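Local coordinates for protein abietadiene synthase, chloroplastic (Abies grandis, PDB 3S9V) that belongs to the terpene synthase family and is a chloroplastic, largely alpha-helical plant enzyme with a terpene synthase N-terminal domain and a metal-binding domain, at residues 51-56 with 452-457; 407-412 with 446-451. All coordinates share one frame; numbering follows the deposited sequence.

Interaction 1 of 2, residues 51-56 with 452-457; sequences ETNPSA and VYMMPY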
loop_
_atom_site.group_PDB
_atom_site.type_symbol
_atom_site.label_atom_id
_atom_site.label_comp_id
_atom_site.label_asym_id
_atom_site.label_seq_id
_atom_site.Cartn_x
_atom_site.Cartn_y
_atom_site.Cartn_z
ATOM N N GLU A 51 14.333 14.021 -7.522
ATOM C CA GLU A 51 15.675 13.982 -6.970
ATOM C C GLU A 51 16.270 12.605 -7.212
ATOM O O GLU A 51 15.671 11.586 -6.866
ATOM C CB GLU A 51 15.649 14.277 -5.469
ATOM C CG GLU A 51 15.411 15.737 -5.149
ATOM C CD GLU A 51 16.427 16.639 -5.821
ATOM O OE1 GLU A 51 17.641 16.353 -5.708
ATOM O OE2 GLU A 51 16.010 17.633 -6.457
ATOM N N THR A 52 17.451 12.578 -7.811
ATOM C CA THR A 52 18.118 11.321 -8.093
ATOM C C THR A 52 19.607 11.564 -8.280
ATOM O O THR A 52 20.072 12.703 -8.283
ATOM C CB THR A 52 17.526 10.648 -9.360
ATOM O OG1 THR A 52 18.151 9.377 -9.568
ATOM C CG2 THR A 52 17.751 11.513 -10.579
ATOM N N ASN A 53 20.350 10.481 -8.439
ATOM C CA ASN A 53 21.790 10.556 -8.598
ATOM C C ASN A 53 22.205 10.682 -10.066
ATOM O O ASN A 53 21.411 10.444 -10.980
ATOM C CB ASN A 53 22.421 9.301 -7.993
ATOM C CG ASN A 53 22.004 8.036 -8.721
ATOM O OD1 ASN A 53 20.837 7.863 -9.074
ATOM N ND2 ASN A 53 22.954 7.138 -8.938
ATOM N N PRO A 54 23.465 11.069 -10.304
ATOM C CA PRO A 54 23.956 11.208 -11.672
ATOM C C PRO A 54 24.154 9.840 -12.303
ATOM O O PRO A 54 24.408 8.857 -11.607
ATOM C CB PRO A 54 25.271 11.957 -11.488
ATOM C CG PRO A 54 25.738 11.515 -10.165
ATOM C CD PRO A 54 24.484 11.519 -9.335
ATOM N N SER A 55 23.992 9.775 -13.617
ATOM C CA SER A 55 24.200 8.534 -14.357
ATOM C C SER A 55 25.473 8.733 -15.173
ATOM O O SER A 55 25.465 9.426 -16.190
ATOM C CB SER A 55 23.029 8.247 -15.295
ATOM O OG SER A 55 23.312 7.115 -16.098
ATOM N N ALA A 56 26.575 8.154 -14.714
ATOM C CA ALA A 56 27.825 8.315 -15.433
ATOM C C ALA A 56 27.642 7.894 -16.889
ATOM O O ALA A 56 28.133 8.553 -17.806
ATOM C CB ALA A 56 28.914 7.492 -14.770
ATOM N N VAL A 452 22.161 1.887 -12.279
ATOM C CA VAL A 452 21.688 1.839 -10.902
ATOM C C VAL A 452 21.437 3.287 -10.482
ATOM O O VAL A 452 22.301 4.149 -10.658
ATOM C CB VAL A 452 22.733 1.232 -9.939
ATOM C CG1 VAL A 452 22.295 1.463 -8.503
ATOM C CG2 VAL A 452 22.876 -0.263 -10.195
ATOM N N TYR A 453 20.255 3.569 -9.950
ATOM C CA TYR A 453 19.961 4.929 -9.523
ATOM C C TYR A 453 19.359 4.951 -8.124
ATOM O O TYR A 453 18.946 3.914 -7.600
ATOM C CB TYR A 453 19.053 5.634 -10.546
ATOM C CG TYR A 453 17.659 5.063 -10.697
ATOM C CD1 TYR A 453 16.569 5.699 -10.120
ATOM C CD2 TYR A 453 17.425 3.909 -11.444
ATOM C CE1 TYR A 453 15.280 5.209 -10.284
ATOM C CE2 TYR A 453 16.125 3.408 -11.616
ATOM C CZ TYR A 453 15.056 4.072 -11.031
ATOM O OH TYR A 453 13.753 3.630 -11.189
ATOM N N MET A 454 19.333 6.131 -7.512
ATOM C CA MET A 454 18.823 6.270 -6.157
ATOM C C MET A 454 17.751 7.343 -6.062
ATOM O O MET A 454 17.837 8.376 -6.724
ATOM C CB MET A 454 19.976 6.618 -5.220
ATOM C CG MET A 454 21.242 5.810 -5.489
ATOM S SD MET A 454 22.636 6.298 -4.465
ATOM C CE MET A 454 22.551 8.073 -4.581
ATOM N N MET A 455 16.738 7.099 -5.238
ATOM C CA MET A 455 15.675 8.070 -5.068
ATOM C C MET A 455 15.617 8.500 -3.603
ATOM O O MET A 455 14.883 7.920 -2.805
ATOM C CB MET A 455 14.336 7.476 -5.515
ATOM C CG MET A 455 13.528 8.395 -6.439
ATOM S SD MET A 455 14.205 8.544 -8.104
ATOM C CE MET A 455 14.017 7.012 -8.549
ATOM N N PRO A 456 16.406 9.529 -3.239
ATOM C CA PRO A 456 16.526 10.115 -1.896
ATOM C C PRO A 456 15.207 10.420 -1.183
ATOM O O PRO A 456 15.153 10.429 0.049
ATOM C CB PRO A 456 17.338 11.386 -2.149
ATOM C CG PRO A 456 18.215 10.992 -3.286
ATOM C CD PRO A 456 17.266 10.254 -4.191
ATOM N N TYR A 457 14.146 10.671 -1.946
ATOM C CA TYR A 457 12.863 10.987 -1.328
ATOM C C TYR A 457 11.902 9.807 -1.210
ATOM O O TYR A 457 10.761 9.967 -0.776
ATOM C CB TYR A 457 12.203 12.171 -2.048
ATOM C CG TYR A 457 13.025 13.445 -1.960
ATOM C CD1 TYR A 457 14.146 13.521 -1.125
ATOM C CD2 TYR A 457 12.688 14.572 -2.705
ATOM C CE1 TYR A 457 14.913 14.691 -1.033
ATOM C CE2 TYR A 457 13.447 15.746 -2.622
ATOM C CZ TYR A 457 14.557 15.796 -1.784
ATOM O OH TYR A 457 15.311 16.947 -1.695
HETATM O O HOH W 1 22.278 6.473 -12.244
#

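Interaction 2 of 2, residues 407-412 with 446-451; sequences WAFKKN and VWLGKT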
loop_
_atom_site.group_PDB
_atom_site.type_symbol
_atom_site.label_atom_id
_atom_site.label_comp_id
_atom_site.label_asym_id
_atom_site.label_seq_id
_atom_site.Cartn_x
_atom_site.Cartn_y
_atom_site.Cartn_z
ATOM N N TRP A 407 20.515 -10.398 -3.816
ATOM C CA TRP A 407 20.641 -9.859 -5.166
ATOM C C TRP A 407 19.537 -8.870 -5.528
ATOM O O TRP A 407 19.685 -8.095 -6.471
ATOM C CB TRP A 407 20.660 -10.998 -6.190
ATOM C CG TRP A 407 21.838 -11.903 -6.032
ATOM C CD1 TRP A 407 21.834 -13.181 -5.544
ATOM C CD2 TRP A 407 23.208 -11.584 -6.315
ATOM N NE1 TRP A 407 23.119 -13.675 -5.502
ATOM C CE2 TRP A 407 23.982 -12.716 -5.968
ATOM C CE3 TRP A 407 23.859 -10.450 -6.822
ATOM C CZ2 TRP A 407 25.374 -12.748 -6.114
ATOM C CZ3 TRP A 407 25.245 -10.480 -6.966
ATOM C CH2 TRP A 407 25.986 -11.622 -6.613
ATOM N N ALA A 408 18.440 -8.894 -4.774
ATOM C CA ALA A 408 17.316 -8.001 -5.030
ATOM C C ALA A 408 17.620 -6.564 -4.600
ATOM O O ALA A 408 18.399 -6.327 -3.673
ATOM C CB ALA A 408 16.067 -8.514 -4.305
ATOM N N PHE A 409 16.995 -5.608 -5.274
ATOM C CA PHE A 409 17.203 -4.206 -4.950
ATOM C C PHE A 409 16.278 -3.734 -3.823
ATOM O O PHE A 409 16.489 -2.669 -3.245
ATOM C CB PHE A 409 17.040 -3.356 -6.218
ATOM C CG PHE A 409 18.187 -3.508 -7.187
ATOM C CD1 PHE A 409 18.510 -4.758 -7.716
ATOM C CD2 PHE A 409 18.978 -2.419 -7.528
ATOM C CE1 PHE A 409 19.606 -4.918 -8.564
ATOM C CE2 PHE A 409 20.079 -2.566 -8.376
ATOM C CZ PHE A 409 20.394 -3.818 -8.893
ATOM N N LYS A 410 15.259 -4.535 -3.521
ATOM C CA LYS A 410 14.316 -4.256 -2.431
ATOM C C LYS A 410 14.819 -5.038 -1.220
ATOM O O LYS A 410 15.281 -6.169 -1.373
ATOM C CB LYS A 410 12.914 -4.764 -2.781
ATOM C CG LYS A 410 12.165 -3.943 -3.812
ATOM C CD LYS A 410 11.619 -2.674 -3.200
ATOM C CE LYS A 410 10.660 -1.980 -4.152
ATOM N NZ LYS A 410 10.021 -0.816 -3.485
ATOM N N LYS A 411 14.717 -4.460 -0.026
ATOM C CA LYS A 411 15.185 -5.146 1.179
ATOM C C LYS A 411 14.525 -6.516 1.389
ATOM O O LYS A 411 15.206 -7.496 1.678
ATOM C CB LYS A 411 14.953 -4.272 2.412
ATOM C CG LYS A 411 15.351 -4.938 3.722
ATOM C CD LYS A 411 15.112 -4.021 4.910
ATOM C CE LYS A 411 15.415 -4.735 6.225
ATOM N NZ LYS A 411 15.237 -3.858 7.423
ATOM N N ASN A 412 13.204 -6.590 1.250
ATOM C CA ASN A 412 12.505 -7.861 1.431
ATOM C C ASN A 412 11.130 -7.828 0.780
ATOM O O ASN A 412 10.112 -7.695 1.456
ATOM C CB ASN A 412 12.364 -8.192 2.921
ATOM C CG ASN A 412 11.752 -9.575 3.164
ATOM O OD1 ASN A 412 11.912 -10.492 2.353
ATOM N ND2 ASN A 412 11.073 -9.733 4.295
ATOM N N VAL A 446 18.366 0.688 -3.580
ATOM C CA VAL A 446 18.701 1.396 -4.801
ATOM C C VAL A 446 17.692 0.910 -5.828
ATOM O O VAL A 446 16.878 0.037 -5.529
ATOM C CB VAL A 446 20.126 1.084 -5.290
ATOM C CG1 VAL A 446 21.132 1.850 -4.456
ATOM C CG2 VAL A 446 20.386 -0.415 -5.221
ATOM N N TRP A 447 17.737 1.472 -7.029
ATOM C CA TRP A 447 16.791 1.086 -8.067
ATOM C C TRP A 447 17.552 0.742 -9.331
ATOM O O TRP A 447 18.657 1.237 -9.548
ATOM C CB TRP A 447 15.800 2.230 -8.329
ATOM C CG TRP A 447 15.098 2.705 -7.077
ATOM C CD1 TRP A 447 15.659 3.373 -6.021
ATOM C CD2 TRP A 447 13.724 2.478 -6.723
ATOM N NE1 TRP A 447 14.723 3.568 -5.033
ATOM C CE2 TRP A 447 13.528 3.029 -5.436
ATOM C CE3 TRP A 447 12.644 1.859 -7.368
ATOM C CZ2 TRP A 447 12.291 2.980 -4.777
ATOM C CZ3 TRP A 447 11.415 1.808 -6.715
ATOM C CH2 TRP A 447 11.251 2.368 -5.428
ATOM N N LEU A 448 16.958 -0.109 -10.160
ATOM C CA LEU A 448 17.602 -0.529 -11.395
ATOM C C LEU A 448 16.906 -0.033 -12.658
ATOM O O LEU A 448 15.757 -0.363 -12.921
ATOM C CB LEU A 448 17.705 -2.056 -11.438
ATOM C CG LEU A 448 18.593 -2.634 -12.549
ATOM C CD1 LEU A 448 19.980 -2.008 -12.467
ATOM C CD2 LEU A 448 18.682 -4.148 -12.417
ATOM N N GLY A 449 17.617 0.780 -13.428
ATOM C CA GLY A 449 17.085 1.287 -14.684
ATOM C C GLY A 449 18.138 0.977 -15.730
ATOM O O GLY A 449 18.692 -0.115 -15.735
ATOM N N LYS A 450 18.421 1.927 -16.613
ATOM C CA LYS A 450 19.450 1.737 -17.622
ATOM C C LYS A 450 20.732 1.555 -16.799
ATOM O O LYS A 450 21.678 0.887 -17.214
ATOM C CB LYS A 450 19.557 2.995 -18.492
ATOM C CG LYS A 450 20.650 2.964 -19.556
ATOM C CD LYS A 450 20.319 2.003 -20.693
ATOM C CE LYS A 450 19.087 2.448 -21.457
ATOM N NZ LYS A 450 19.250 3.815 -22.045
ATOM N N THR A 451 20.734 2.169 -15.619
ATOM C CA THR A 451 21.862 2.109 -14.684
ATOM C C THR A 451 21.290 2.006 -13.274
ATOM O O THR A 451 20.071 2.024 -13.086
ATOM C CB THR A 451 22.699 3.406 -14.719
ATOM O OG1 THR A 451 21.914 4.481 -14.182
ATOM C CG2 THR A 451 23.116 3.755 -16.152
#

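Interaction 1 of 2, residues 51-56 with 452-457
Asn53 OD1 takes the backbone N-H of Met454 in a bond of 2.8 Å, with an angle of 154° at the hydrogen. The donor stands above the amide plane, 61° out of it, so the contact is not aimed at a lone pair. CG lies between the backbone N and the carbonyl carbon (chi1 64°), which turns the amide onto the backbone of 452-457. At the other end of the amide, ND2 is held by Glu95, so both ends are tied and its rotation is fixed. One residue earlier, Thr52 brings OG1 within 3.0 Å of Met454 O; that hydrogen bond is not settled, because the proton has a second acceptor within reach. Thr52 CA adds a CH···O contact to Met454 O at 3.3 Å. One water links the backbones further along, giving its protons to Val452 O at 2.8 Å and to Pro54 O at 3.3 Å. Glu51 closes the other end: its CB sits over one face of the Tyr457 ring, with CG packed tightly at 3.2 Å from Tyr457 CE2, while the carboxylate turns to Lys257. Where they touch, the two segments run roughly antiparallel and pair through side chains and water, with no backbone hydrogen bond between them, joining the connector between helices 29-46 and 56-62 to the linker that enters helix 461-491 of this helical terpene synthase.

Interaction 2 of 2, residues 407-412 with 446-451
A small beta hairpin, the two-stranded antiparallel element of a largely helical chain, offers Val446 and Leu448 to the ring of Phe409, which projects from the loop ahead of helix 413-422. Leu448 CB stands over one face of that ring, 4.1 Å from its centroid and 17° off the normal, shifted toward the rim: a CH-pi contact. Leu448 also spreads its methyls at the far end of the ring, its chi1 of -169° carrying CG away from the backbone N; there CD2 comes to 3.9 Å from Phe409 CZ and CD1 follows closely. Val446 approaches obliquely, CG2 reaching 3.4 Å from Phe409 CD2, a snug fit for two carbons. Its carbonyl closes in beside the root of the ring, Val446 O lying 3.5 Å from Phe409 CB. Val452, on the partner strand of the hairpin, touches both Phe409 and Val446 and extends the apolar patch.

Trp447 leaves the strand in the other direction, yet the end of its indole is met by the amino group of Lys410. Bent at chi2, that lysine brings NZ obliquely to 3.9 Å from Trp447 CH2. The indole itself lies against Tyr453 and meets Phe271 edge-to-face.

No hydrogen bond links 407-412 to 446-451. What holds this surface contact is therefore mainly shape and dispersion around one phenyl ring, and the lysine nitrogen beside the indole probably makes at most a minor electrostatic contribution.

Overall arrangement
The two contacts use neighbouring strands of one hairpin, a worked example of how a very small sheet can bring together loops both far and near in sequence. Their centres are 12 Å apart. Interaction 2 approaches through strand 447-448 and interaction 1 through strand 452-453, and the strands are probably joined by a hydrogen bond of 2.8 Å between Trp447 N and Tyr453 O. The Tyr453 ring also packs on the backbone of Leu448. At the turn, Ser55 OG lies 3.4 Å from Thr451 CG2. Interaction 1 mixes hydrogen bonds and water with packing on a tyrosine ring, its segments' closest ends 396 residues apart; interaction 2, mainly apolar, has 34.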